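PDB 4IQN: putative cytoplasmic protein from Salmonella enterica subsp. enterica serovar Typhimurium, which is of unknown function and belongs to a family of uncharacterised proteins (DUF5066). Local coordinates for residues Thr48-Glu53 with Thr141-Asn146. Residues are numbered along the deposited sequence; the frame is centred on the assembly and turned at random.
Sequences TTELPE and TERDAN
Arg143 lays one face of its guanidinium against the CB of Glu50, which sits over the centre of the group with CB 3.8 Å from CZ. The rest of the contact illustrates how a single arginine can tie a loop to a distant segment, because NH1 serves two acceptors and NE a third, a water. Arg143 NH1 meets OE2 of Glu53 at 2.8 Å in a salt bridge, a fairly straight bond (155°) that lies nearly in the guanidinium plane and uses the anti lone pair of the oxygen. The carboxylate is turned 61° from the guanidinium, and the pairing runs through one oxygen and one nitrogen instead of two matched pairs. Arg143 NH1 also makes a weak, strongly bent hydrogen bond to the backbone O of Leu51, 2.9 Å away. A bend at chi3 (-52°) in the otherwise extended arginine chain turns the guanidinium across the 50-53 segment, where NH1 meets both acceptors.

Arg143 NE instead donates to a water 2.8 Å away, which donates to OE1 of Glu50. This bridge spans a gap too wide for a direct salt bridge, while OE2 of Glu50 pairs with Arg36 on strand 36-38. OE2 of Glu53 also accepts a bond from the lysine at position 56, dimethylated by reductive methylation, so two cationic groups probably stabilise its negative charge. CG of Glu53 rests 3.8 Å from the backbone O of Asn146. The arrangement bridges, by one arginine and a water, the segment leaving edge strand 48-49 and the loop of the β-hairpin of strands 135-140 and 151-155.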
loop_
_atom_site.group_PDB
_atom_site.type_symbol
_atom_site.label_atom_id
_atom_site.label_comp_id
_atom_site.label_asym_id
_atom_site.label_seq_id
_atom_site.Cartn_x
_atom_site.Cartn_y
_atom_site.Cartn_z
ATOM N N THR A 48 -8.689 -2.186 -15.368
ATOM C CA THR A 48 -8.800 -1.497 -14.081
ATOM C C THR A 48 -9.800 -2.211 -13.189
ATOM O O THR A 48 -10.547 -3.112 -13.644
ATOM C CB THR A 48 -9.244 -0.036 -14.269
ATOM O OG1 THR A 48 -10.560 -0.025 -14.803
ATOM C CG2 THR A 48 -8.335 0.715 -15.241
ATOM N N THR A 49 -9.798 -1.820 -11.915
ATOM C CA THR A 49 -10.693 -2.368 -10.925
ATOM C C THR A 49 -10.988 -1.277 -9.888
ATOM O O THR A 49 -10.540 -0.129 -10.054
ATOM C CB THR A 49 -10.057 -3.624 -10.288
ATOM O OG1 THR A 49 -11.035 -4.297 -9.504
ATOM C CG2 THR A 49 -8.803 -3.271 -9.417
ATOM N N GLU A 50 -11.722 -1.626 -8.828
ATOM C CA GLU A 50 -12.201 -0.640 -7.832
ATOM C C GLU A 50 -11.147 -0.300 -6.788
ATOM O O GLU A 50 -10.337 -1.168 -6.407
ATOM C CB GLU A 50 -13.444 -1.169 -7.099
ATOM C CG GLU A 50 -14.704 -1.303 -7.961
ATOM C CD GLU A 50 -14.735 -2.556 -8.832
ATOM O OE1 GLU A 50 -14.210 -3.625 -8.421
ATOM O OE2 GLU A 50 -15.305 -2.465 -9.951
ATOM N N LEU A 51 -11.178 0.946 -6.319
ATOM C CA LEU A 51 -10.372 1.348 -5.170
ATOM C C LEU A 51 -10.925 0.655 -3.929
ATOM O O LEU A 51 -12.120 0.287 -3.896
ATOM C CB LEU A 51 -10.413 2.862 -4.941
ATOM C CG LEU A 51 -9.329 3.690 -5.569
ATOM C CD1 LEU A 51 -9.421 3.606 -7.091
ATOM C CD2 LEU A 51 -9.436 5.116 -5.120
ATOM N N PRO A 52 -10.072 0.472 -2.896
ATOM C CA PRO A 52 -10.653 0.016 -1.652
ATOM C C PRO A 52 -11.422 1.143 -0.967
ATOM O O PRO A 52 -11.052 2.319 -1.119
ATOM C CB PRO A 52 -9.435 -0.382 -0.817
ATOM C CG PRO A 52 -8.328 0.487 -1.317
ATOM C CD PRO A 52 -8.631 0.690 -2.808
ATOM N N GLU A 53 -12.429 0.785 -0.169
ATOM C CA GLU A 53 -13.302 1.768 0.481
ATOM C C GLU A 53 -12.549 2.736 1.394
ATOM O O GLU A 53 -12.867 3.935 1.441
ATOM C CB GLU A 53 -14.459 1.099 1.232
ATOM C CG GLU A 53 -15.424 0.327 0.347
ATOM C CD GLU A 53 -16.018 1.183 -0.794
ATOM O OE1 GLU A 53 -16.596 2.252 -0.502
ATOM O OE2 GLU A 53 -15.901 0.793 -1.987
ATOM N N THR A 141 -5.488 -7.208 -5.456
ATOM C CA THR A 141 -5.903 -8.517 -5.899
ATOM C C THR A 141 -7.413 -8.505 -5.927
ATOM O O THR A 141 -8.001 -8.093 -6.935
ATOM C CB THR A 141 -5.342 -9.619 -4.998
ATOM O OG1 THR A 141 -5.570 -9.247 -3.650
ATOM C CG2 THR A 141 -3.858 -9.756 -5.209
ATOM N N GLU A 142 -8.052 -8.872 -4.831
ATOM C CA GLU A 142 -9.514 -8.967 -4.788
ATOM C C GLU A 142 -9.942 -8.269 -3.517
ATOM O O GLU A 142 -9.251 -8.374 -2.495
ATOM C CB GLU A 142 -10.001 -10.430 -4.777
ATOM C CG GLU A 142 -9.591 -11.284 -5.970
ATOM C CD GLU A 142 -10.205 -10.801 -7.295
ATOM O OE1 GLU A 142 -11.300 -10.189 -7.252
ATOM O OE2 GLU A 142 -9.600 -11.020 -8.390
ATOM N N ARG A 143 -11.042 -7.532 -3.588
ATOM C CA ARG A 143 -11.618 -6.929 -2.391
ATOM C C ARG A 143 -12.380 -7.935 -1.533
ATOM O O ARG A 143 -12.979 -8.884 -2.017
ATOM C CB ARG A 143 -12.518 -5.763 -2.768
ATOM C CG ARG A 143 -11.755 -4.701 -3.525
ATOM C CD ARG A 143 -12.423 -3.336 -3.520
ATOM N NE ARG A 143 -13.808 -3.404 -3.943
ATOM C CZ ARG A 143 -14.696 -2.438 -3.724
ATOM N NH1 ARG A 143 -14.364 -1.287 -3.084
ATOM N NH2 ARG A 143 -15.930 -2.624 -4.140
ATOM N N ASP A 144 -12.348 -7.708 -0.231
ATOM C CA ASP A 144 -13.003 -8.545 0.714
ATOM C C ASP A 144 -14.402 -8.040 1.019
ATOM O O ASP A 144 -14.915 -7.167 0.334
ATOM C CB ASP A 144 -12.135 -8.630 1.996
ATOM C CG ASP A 144 -12.026 -7.312 2.745
ATOM O OD1 ASP A 144 -12.826 -6.333 2.515
ATOM O OD2 ASP A 144 -11.100 -7.249 3.578
ATOM N N ALA A 145 -15.047 -8.610 2.030
ATOM C CA ALA A 145 -16.438 -8.281 2.367
ATOM C C ALA A 145 -16.644 -6.828 2.755
ATOM O O ALA A 145 -17.754 -6.341 2.661
ATOM C CB ALA A 145 -16.937 -9.174 3.503
ATOM N N ASN A 146 -15.605 -6.166 3.237
ATOM C CA ASN A 146 -15.631 -4.738 3.591
ATOM C C ASN A 146 -15.125 -3.841 2.481
ATOM O O ASN A 146 -14.944 -2.634 2.681
ATOM C CB ASN A 146 -14.746 -4.455 4.805
ATOM C CG ASN A 146 -15.134 -5.243 6.017
ATOM O OD1 ASN A 146 -14.273 -5.811 6.725
ATOM N ND2 ASN A 146 -16.385 -5.263 6.301
HETATM O O HOH W 1 -14.311 -5.123 -6.048
#